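Local coordinates for putative uncharacterized protein pf13_0012 (Plasmodium falciparum, PDB 2VWA) that binds the phospholipid phosphatidylethanolamine through its soluble helical domain, and is probably needed for the malaria parasite's development in the liver, at residues A31-E40 with D83-Y92. Numbering follows the deposited sequence.
Sequences ARLSIQKHFE and DLKYHLQKVY. With PTY (phosphatidylethanolamine), chain G.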
ATOM      1  N   ALA A  31      -2.110  -6.436  -0.835  1.00  5.30           N
ATOM      2  CA  ALA A  31      -1.467  -5.105  -0.851  1.00  5.61           C
ATOM      3  C   ALA A  31      -0.228  -5.062   0.040  1.00  5.91           C
ATOM      4  O   ALA A  31       0.795  -4.458  -0.338  1.00  4.03           O
ATOM      5  CB  ALA A  31      -2.465  -3.982  -0.451  1.00  4.97           C
ATOM      6  N   ARG A  32      -0.315  -5.743   1.195  1.00  6.32           N
ATOM      7  CA  ARG A  32       0.840  -5.879   2.100  1.00  7.31           C
ATOM      8  C   ARG A  32       2.048  -6.497   1.435  1.00  8.21           C
ATOM      9  O   ARG A  32       3.135  -5.917   1.458  1.00  7.85           O
ATOM     10  CB  ARG A  32       0.491  -6.665   3.363  1.00  7.05           C
ATOM     11  CG  ARG A  32      -0.124  -5.811   4.444  1.00  8.87           C
ATOM     12  CD  ARG A  32      -0.257  -6.608   5.737  1.00 10.30           C
ATOM     13  NE  ARG A  32      -1.278  -6.007   6.563  1.00 13.40           N
ATOM     14  CZ  ARG A  32      -2.020  -6.654   7.449  1.00 15.84           C
ATOM     15  NH1 ARG A  32      -1.841  -7.945   7.645  1.00 17.43           N
ATOM     16  NH2 ARG A  32      -2.937  -5.993   8.154  1.00 16.11           N
ATOM     17  N   LEU A  33       1.874  -7.683   0.841  1.00  9.93           N
ATOM     18  CA  LEU A  33       3.025  -8.367   0.237  1.00 11.26           C
ATOM     19  C   LEU A  33       3.493  -7.626  -0.993  1.00 11.28           C
ATOM     20  O   LEU A  33       4.664  -7.621  -1.316  1.00 12.56           O
ATOM     21  CB  LEU A  33       2.722  -9.835  -0.099  1.00 11.54           C
ATOM     22  CG  LEU A  33       2.466 -10.688   1.159  1.00 13.41           C
ATOM     23  CD1 LEU A  33       1.724 -11.973   0.793  1.00 14.02           C
ATOM     24  CD2 LEU A  33       3.770 -10.996   1.933  1.00 11.11           C
ATOM     25  N   SER A  34       2.582  -6.967  -1.670  1.00 11.45           N
ATOM     26  CA  SER A  34       2.941  -6.362  -2.926  1.00 12.09           C
ATOM     27  C   SER A  34       3.824  -5.120  -2.746  1.00 12.18           C
ATOM     28  O   SER A  34       4.765  -4.897  -3.495  1.00 13.35           O
ATOM     29  CB  SER A  34       1.678  -6.103  -3.743  1.00 11.70           C
ATOM     30  OG  SER A  34       1.900  -5.137  -4.750  1.00 15.34           O
ATOM     31  N   ILE A  35       3.535  -4.323  -1.737  1.00 11.80           N
ATOM     32  CA  ILE A  35       4.290  -3.119  -1.512  1.00 11.12           C
ATOM     33  C   ILE A  35       5.562  -3.501  -0.743  1.00 11.18           C
ATOM     34  O   ILE A  35       6.571  -2.812  -0.804  1.00 10.83           O
ATOM     35  CB  ILE A  35       3.427  -2.029  -0.764  1.00 10.69           C
ATOM     36  CG1 ILE A  35       3.995  -0.632  -0.987  1.00 10.22           C
ATOM     37  CG2 ILE A  35       3.266  -2.334   0.743  1.00  9.38           C
ATOM     38  CD1 ILE A  35       3.162   0.475  -0.307  1.00 11.28           C
ATOM     39  N   GLN A  36       5.491  -4.600  -0.002  1.00 11.13           N
ATOM     40  CA  GLN A  36       6.665  -5.146   0.650  1.00 10.75           C
ATOM     41  C   GLN A  36       7.728  -5.461  -0.407  1.00 11.85           C
ATOM     42  O   GLN A  36       8.873  -5.014  -0.299  1.00 11.40           O
ATOM     43  CB  GLN A  36       6.298  -6.398   1.425  1.00 10.03           C
ATOM     44  CG  GLN A  36       7.512  -7.085   1.997  1.00  9.44           C
ATOM     45  CD  GLN A  36       7.179  -8.127   3.015  1.00  9.99           C
ATOM     46  OE1 GLN A  36       6.098  -8.133   3.634  1.00  8.03           O
ATOM     47  NE2 GLN A  36       8.120  -9.020   3.218  1.00 12.57           N
ATOM     48  N   LYS A  37       7.348  -6.228  -1.432  1.00 12.73           N
ATOM     49  CA  LYS A  37       8.272  -6.490  -2.545  1.00 14.18           C
ATOM     50  C   LYS A  37       8.786  -5.238  -3.232  1.00 13.30           C
ATOM     51  O   LYS A  37       9.964  -5.180  -3.568  1.00 13.84           O
ATOM     52  CB  LYS A  37       7.667  -7.403  -3.594  1.00 14.66           C
ATOM     53  CG  LYS A  37       7.670  -8.838  -3.179  1.00 18.66           C
ATOM     54  CD  LYS A  37       6.459  -9.505  -3.810  1.00 25.71           C
ATOM     55  CE  LYS A  37       6.388 -10.971  -3.448  1.00 27.99           C
ATOM     56  NZ  LYS A  37       5.744 -11.682  -4.591  1.00 30.54           N
ATOM     57  N   HIS A  38       7.918  -4.256  -3.463  1.00 12.35           N
ATOM     58  CA  HIS A  38       8.385  -2.999  -4.031  1.00 11.48           C
ATOM     59  C   HIS A  38       9.368  -2.294  -3.094  1.00 10.88           C
ATOM     60  O   HIS A  38      10.401  -1.810  -3.527  1.00 11.10           O
ATOM     61  CB  HIS A  38       7.230  -2.079  -4.391  1.00 11.51           C
ATOM     62  CG  HIS A  38       7.651  -0.880  -5.184  1.00 12.28           C
ATOM     63  ND1 HIS A  38       7.949   0.335  -4.599  1.00 12.95           N
ATOM     64  CD2 HIS A  38       7.836  -0.712  -6.518  1.00 11.99           C
ATOM     65  CE1 HIS A  38       8.291   1.200  -5.541  1.00 12.51           C
ATOM     66  NE2 HIS A  38       8.223   0.593  -6.714  1.00 10.56           N
ATOM     67  N   PHE A  39       9.062  -2.268  -1.803  1.00  9.69           N
ATOM     68  CA  PHE A  39       9.896  -1.559  -0.836  1.00  8.58           C
ATOM     69  C   PHE A  39      11.253  -2.208  -0.623  1.00  9.10           C
ATOM     70  O   PHE A  39      12.229  -1.532  -0.331  1.00  8.38           O
ATOM     71  CB  PHE A  39       9.155  -1.465   0.477  1.00  6.99           C
ATOM     72  CG  PHE A  39       9.869  -0.693   1.547  1.00  5.42           C
ATOM     73  CD1 PHE A  39       9.783   0.700   1.588  1.00  3.46           C
ATOM     74  CD2 PHE A  39      10.569  -1.364   2.557  1.00  2.00           C
ATOM     75  CE1 PHE A  39      10.387   1.416   2.611  1.00  4.52           C
ATOM     76  CE2 PHE A  39      11.190  -0.667   3.581  1.00  2.00           C
ATOM     77  CZ  PHE A  39      11.103   0.720   3.623  1.00  3.51           C
ATOM     78  N   GLU A  40      11.311  -3.522  -0.788  1.00 10.34           N
ATOM     79  CA  GLU A  40      12.509  -4.262  -0.504  1.00 12.28           C
ATOM     80  C   GLU A  40      13.464  -4.117  -1.669  1.00 12.44           C
ATOM     81  O   GLU A  40      14.630  -4.376  -1.520  1.00 12.34           O
ATOM     82  CB  GLU A  40      12.177  -5.720  -0.204  1.00 11.58           C
ATOM     83  CG  GLU A  40      11.755  -5.934   1.263  1.00 14.70           C
ATOM     84  CD  GLU A  40      11.281  -7.374   1.595  1.00 16.91           C
ATOM     85  OE1 GLU A  40      11.075  -8.201   0.655  1.00 24.05           O
ATOM     86  OE2 GLU A  40      11.097  -7.674   2.806  1.00 20.73           O
ATOM     87  N   ASP A  83      -2.936   0.768   7.162  1.00 11.57           N
ATOM     88  CA  ASP A  83      -2.477  -0.585   7.381  1.00 12.20           C
ATOM     89  C   ASP A  83      -1.137  -0.819   6.693  1.00 11.20           C
ATOM     90  O   ASP A  83      -0.220  -1.344   7.279  1.00 10.11           O
ATOM     91  CB  ASP A  83      -3.538  -1.578   6.905  1.00 13.12           C
ATOM     92  CG  ASP A  83      -3.210  -3.008   7.278  1.00 18.63           C
ATOM     93  OD1 ASP A  83      -2.199  -3.566   6.771  1.00 23.13           O
ATOM     94  OD2 ASP A  83      -3.967  -3.597   8.087  1.00 25.27           O
ATOM     95  N   LEU A  84      -1.030  -0.406   5.445  1.00 11.46           N
ATOM     96  CA  LEU A  84       0.245  -0.475   4.724  1.00 12.07           C
ATOM     97  C   LEU A  84       1.369   0.281   5.411  1.00 11.36           C
ATOM     98  O   LEU A  84       2.493  -0.191   5.430  1.00 12.36           O
ATOM     99  CB  LEU A  84       0.080   0.007   3.275  1.00 12.14           C
ATOM    100  CG  LEU A  84      -0.146  -1.111   2.258  1.00 12.75           C
ATOM    101  CD1 LEU A  84      -1.052  -2.209   2.766  1.00 12.68           C
ATOM    102  CD2 LEU A  84      -0.665  -0.525   0.975  1.00 11.32           C
ATOM    103  N   LYS A  85       1.065   1.424   6.001  1.00 10.85           N
ATOM    104  CA  LYS A  85       2.033   2.135   6.825  1.00 10.74           C
ATOM    105  C   LYS A  85       2.584   1.292   7.965  1.00 10.44           C
ATOM    106  O   LYS A  85       3.798   1.185   8.125  1.00 11.79           O
ATOM    107  CB  LYS A  85       1.436   3.424   7.376  1.00 11.26           C
ATOM    108  CG  LYS A  85       2.439   4.300   8.135  1.00 12.74           C
ATOM    109  CD  LYS A  85       1.816   5.611   8.493  1.00 16.28           C
ATOM    110  CE  LYS A  85       2.646   6.327   9.528  1.00 22.06           C
ATOM    111  NZ  LYS A  85       1.805   7.320  10.250  1.00 25.72           N
ATOM    112  N   TYR A  86       1.707   0.685   8.742  1.00  9.54           N
ATOM    113  CA  TYR A  86       2.112  -0.093   9.856  1.00  9.87           C
ATOM    114  C   TYR A  86       2.999  -1.260   9.362  1.00  9.10           C
ATOM    115  O   TYR A  86       4.067  -1.543   9.951  1.00  8.61           O
ATOM    116  CB  TYR A  86       0.879  -0.589  10.649  1.00 12.53           C
ATOM    117  CG  TYR A  86       1.197  -1.241  11.995  1.00 16.70           C
ATOM    118  CD1 TYR A  86       0.718  -2.517  12.315  1.00 20.77           C
ATOM    119  CD2 TYR A  86       2.006  -0.586  12.940  1.00 20.51           C
ATOM    120  CE1 TYR A  86       1.010  -3.123  13.565  1.00 21.01           C
ATOM    121  CE2 TYR A  86       2.308  -1.163  14.186  1.00 21.24           C
ATOM    122  CZ  TYR A  86       1.818  -2.434  14.489  1.00 21.77           C
ATOM    123  OH  TYR A  86       2.150  -2.994  15.718  1.00 21.21           O
ATOM    124  N   HIS A  87       2.566  -1.909   8.284  1.00  6.21           N
ATOM    125  CA  HIS A  87       3.275  -3.014   7.735  1.00  5.26           C
ATOM    126  C   HIS A  87       4.674  -2.571   7.273  1.00  5.12           C
ATOM    127  O   HIS A  87       5.670  -3.189   7.645  1.00  4.63           O
ATOM    128  CB  HIS A  87       2.475  -3.623   6.576  1.00  5.44           C
ATOM    129  CG  HIS A  87       3.122  -4.825   5.961  1.00  4.08           C
ATOM    130  ND1 HIS A  87       3.175  -6.049   6.596  1.00  3.23           N
ATOM    131  CD2 HIS A  87       3.738  -4.993   4.766  1.00  4.01           C
ATOM    132  CE1 HIS A  87       3.789  -6.921   5.819  1.00  3.11           C
ATOM    133  NE2 HIS A  87       4.140  -6.309   4.700  1.00  5.84           N
ATOM    134  N   LEU A  88       4.760  -1.492   6.500  1.00  4.18           N
ATOM    135  CA  LEU A  88       6.077  -1.036   6.029  1.00  4.51           C
ATOM    136  C   LEU A  88       7.071  -0.750   7.148  1.00  4.67           C
ATOM    137  O   LEU A  88       8.266  -1.004   6.990  1.00  5.61           O
ATOM    138  CB  LEU A  88       5.968   0.181   5.102  1.00  3.80           C
ATOM    139  CG  LEU A  88       6.157  -0.041   3.602  1.00  5.10           C
ATOM    140  CD1 LEU A  88       6.137  -1.510   3.135  1.00  5.46           C
ATOM    141  CD2 LEU A  88       5.170   0.771   2.850  1.00  5.50           C
ATOM    142  N   GLN A  89       6.578  -0.247   8.275  1.00  3.97           N
ATOM    143  CA  GLN A  89       7.430   0.070   9.400  1.00  4.08           C
ATOM    144  C   GLN A  89       8.103  -1.157   9.915  1.00  4.13           C
ATOM    145  O   GLN A  89       9.291  -1.142  10.251  1.00  3.88           O
ATOM    146  CB  GLN A  89       6.622   0.747  10.502  1.00  4.12           C
ATOM    147  CG  GLN A  89       6.359   2.214  10.181  1.00  5.49           C
ATOM    148  CD  GLN A  89       5.380   2.851  11.131  1.00  7.50           C
ATOM    149  OE1 GLN A  89       4.855   2.193  12.025  1.00  4.53           O
ATOM    150  NE2 GLN A  89       5.135   4.161  10.950  1.00  9.12           N
ATOM    151  N   LYS A  90       7.339  -2.236   9.934  1.00  4.90           N
ATOM    152  CA  LYS A  90       7.846  -3.537  10.336  1.00  6.31           C
ATOM    153  C   LYS A  90       8.791  -4.199   9.300  1.00  6.30           C
ATOM    154  O   LYS A  90       9.787  -4.842   9.651  1.00  5.80           O
ATOM    155  CB  LYS A  90       6.674  -4.452  10.624  1.00  6.51           C
ATOM    156  CG  LYS A  90       5.832  -4.025  11.796  1.00  8.92           C
ATOM    157  CD  LYS A  90       5.177  -5.268  12.336  1.00 15.74           C
ATOM    158  CE  LYS A  90       3.819  -5.018  12.881  1.00 21.56           C
ATOM    159  NZ  LYS A  90       2.835  -4.891  11.774  1.00 24.36           N
ATOM    160  N   VAL A  91       8.471  -4.042   8.024  1.00  6.47           N
ATOM    161  CA  VAL A  91       9.373  -4.504   6.994  1.00  6.81           C
ATOM    162  C   VAL A  91      10.724  -3.775   7.165  1.00  7.93           C
ATOM    163  O   VAL A  91      11.771  -4.403   7.188  1.00  8.34           O
ATOM    164  CB  VAL A  91       8.762  -4.305   5.572  1.00  6.93           C
ATOM    165  CG1 VAL A  91       9.811  -4.565   4.479  1.00  4.09           C
ATOM    166  CG2 VAL A  91       7.500  -5.197   5.376  1.00  2.72           C
ATOM    167  N   TYR A  92      10.672  -2.456   7.332  1.00  8.12           N
ATOM    168  CA  TYR A  92      11.859  -1.640   7.506  1.00  8.15           C
ATOM    169  C   TYR A  92      12.657  -1.996   8.750  1.00  7.70           C
ATOM    170  O   TYR A  92      13.872  -1.972   8.737  1.00  7.35           O
ATOM    171  CB  TYR A  92      11.438  -0.175   7.594  1.00  8.75           C
ATOM    172  CG  TYR A  92      12.562   0.822   7.443  1.00  8.53           C
ATOM    173  CD1 TYR A  92      13.554   0.631   6.478  1.00  9.56           C
ATOM    174  CD2 TYR A  92      12.628   1.963   8.247  1.00  8.14           C
ATOM    175  CE1 TYR A  92      14.576   1.542   6.307  1.00  9.40           C
ATOM    176  CE2 TYR A  92      13.667   2.895   8.091  1.00 10.37           C
ATOM    177  CZ  TYR A  92      14.633   2.665   7.104  1.00 10.28           C
ATOM    178  OH  TYR A  92      15.669   3.526   6.893  1.00 11.15           O
TER
HETATM  179  C1  PTY G1230       8.993 -12.351   5.386  0.50 54.27           C
HETATM  180  C2  PTY G1230      14.775 -11.435   3.303  0.50 54.13           C
HETATM  181  C3  PTY G1230      13.912 -10.355   2.655  0.50 54.62           C
HETATM  182  O4  PTY G1230       7.691 -12.370   5.970  0.50 54.98           O
HETATM  183  C5  PTY G1230      11.092 -11.022   5.284  0.50 54.18           C
HETATM  184  C6  PTY G1230       9.584 -10.952   5.514  0.50 53.78           C
HETATM  185  O7  PTY G1230       9.299 -10.423   6.814  0.50 52.71           O
HETATM  186  C8  PTY G1230       8.937  -9.002   6.837  0.50 51.87           C
HETATM  187  O10 PTY G1230       9.596  -8.197   6.197  0.50 51.14           O
HETATM  188  C11 PTY G1230       7.763  -8.512   7.660  0.50 51.01           C
HETATM  189  C12 PTY G1230       7.956  -8.904   9.125  0.50 50.74           C
HETATM  190  C13 PTY G1230       7.102  -8.082  10.087  0.50 50.29           C
HETATM  191  C14 PTY G1230       5.638  -8.514  10.087  0.50 50.41           C
HETATM  192  C15 PTY G1230       5.290  -9.377  11.297  0.50 50.21           C
HETATM  193  C16 PTY G1230       3.998 -10.161  11.071  0.50 49.53           C
HETATM  194  C17 PTY G1230       2.788  -9.326  11.486  0.50 49.58           C
HETATM  195  C18 PTY G1230       1.470 -10.047  11.226  0.50 49.51           C
HETATM  196  C19 PTY G1230       0.346  -9.417  12.041  0.50 49.48           C
HETATM  197  C20 PTY G1230      -0.641  -8.671  11.145  0.50 49.47           C
HETATM  198  C21 PTY G1230      -0.563  -7.159  11.328  0.50 48.93           C
HETATM  199  C22 PTY G1230      -1.375  -6.692  12.535  0.50 49.25           C
HETATM  200  C23 PTY G1230      -2.649  -5.955  12.134  0.50 48.93           C
HETATM  201  C24 PTY G1230      -2.486  -4.438  12.220  0.50 48.20           C
HETATM  202  C25 PTY G1230      -3.503  -3.771  11.298  0.50 47.89           C
HETATM  203  C26 PTY G1230      -3.220  -2.292  11.056  0.50 47.19           C
HETATM  204  C27 PTY G1230      -4.458  -1.658  10.440  0.50 47.16           C
HETATM  205  C28 PTY G1230      -4.585  -0.168  10.725  0.50 47.63           C
HETATM  206  C29 PTY G1230      -5.656   0.423   9.830  0.50 47.22           C
HETATM  207  C30 PTY G1230       7.380 -13.253   7.087  0.50 55.26           C
HETATM  208  C31 PTY G1230       7.878 -12.939   8.483  0.50 55.66           C
HETATM  209  O30 PTY G1230       6.708 -14.249   6.874  0.50 54.83           O
HETATM  210  C32 PTY G1230       6.726 -12.517   9.391  0.50 55.98           C
HETATM  211  C33 PTY G1230       7.129 -12.627  10.859  0.50 56.76           C
HETATM  212  C34 PTY G1230       6.055 -13.329  11.691  0.50 57.11           C
HETATM  213  C35 PTY G1230       6.272 -13.073  13.183  0.50 57.66           C
HETATM  214  C36 PTY G1230       6.146 -14.368  13.983  0.50 58.29           C
HETATM  215  C37 PTY G1230       4.874 -14.382  14.824  0.50 58.60           C
HETATM  216  C38 PTY G1230       4.333 -15.801  14.974  0.50 59.34           C
HETATM  217  C39 PTY G1230       3.013 -15.985  14.227  0.50 59.81           C
HETATM  218  C40 PTY G1230       1.862 -16.300  15.186  0.50 60.07           C
HETATM  219  C41 PTY G1230       0.508 -15.955  14.570  0.50 60.01           C
HETATM  220  C42 PTY G1230      -0.179 -14.818  15.326  0.50 60.05           C
HETATM  221  C43 PTY G1230      -1.699 -14.930  15.233  0.50 60.21           C
HETATM  222  C44 PTY G1230      -2.329 -13.599  14.868  0.50 59.94           C
HETATM  223  P1  PTY G1230      11.394 -11.265   2.635  0.50 55.81           P
HETATM  224  O11 PTY G1230      12.824 -10.953   1.942  0.50 55.03           O
HETATM  225  O12 PTY G1230      10.314 -10.677   1.755  0.50 54.74           O
HETATM  226  O13 PTY G1230      11.344 -12.741   2.963  0.50 55.55           O
HETATM  227  O14 PTY G1230      11.427 -10.429   4.025  0.50 54.95           O
HETATM  228  N1  PTY G1230      16.056 -11.496   2.626  0.50 53.40           N
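Arg32 reaches across from helix 21-41 and grips Asp83 of helix 74-99 side-on, in a two-pronged salt bridge: NE to OD1 at 2.6 Å and NH2 to OD2. The guanidinium and carboxylate planes are 11° apart, nearly coplanar, which keeps both bonds in or close to the guanidinium plane; each oxygen uses its syn lone pair, and together the bonds fix the rotation of both groups. The arginine chain, extended from CG to NE, runs over one face of the His87 ring, with CG 3.9 Å from the ring centroid in a CH-pi contact. With CG anti to the backbone N (chi1 -178°), the His87 ring lies against the Arg32 chain with its NE2 at the Gln36 amide, donating to OE1 at 2.9 Å in a bent bond whose acceptor sits somewhat out of the ring plane. The same amide turns its NE2 toward a phosphate oxygen, O12, of the bound phosphatidylethanolamine in a weak bond, and also donates to Glu40 OE2 from above the carboxylate plane. In this all-alpha soluble domain of a UIS3-type protein, segments 31-40 and 83-92 pack with their axes 9.9 Å apart at closest approach, crossing at -47°, and the lipid lies along the seam. One acyl chain follows it: C21 lies over a face of the Arg32 guanidinium, C24 near Tyr86 CD1, and C13 against Lys90 CB, while Val91 CG2 faces the ester carbonyl oxygen O10. Away from the lipid the interface is apolar. Ile35 CD1 meets Leu88 CD2 at 3.8 Å, the side chains crossing at about a right angle, and Leu84 bridges Ala31 and Ile35, with Phe60, Val61 and Leu64 of helix 54-67 packed alongside. Phe39 receives Leu88 over one face, while its CZ meets Tyr92 CD1 at 3.8 Å, the ring planes nearly perpendicular.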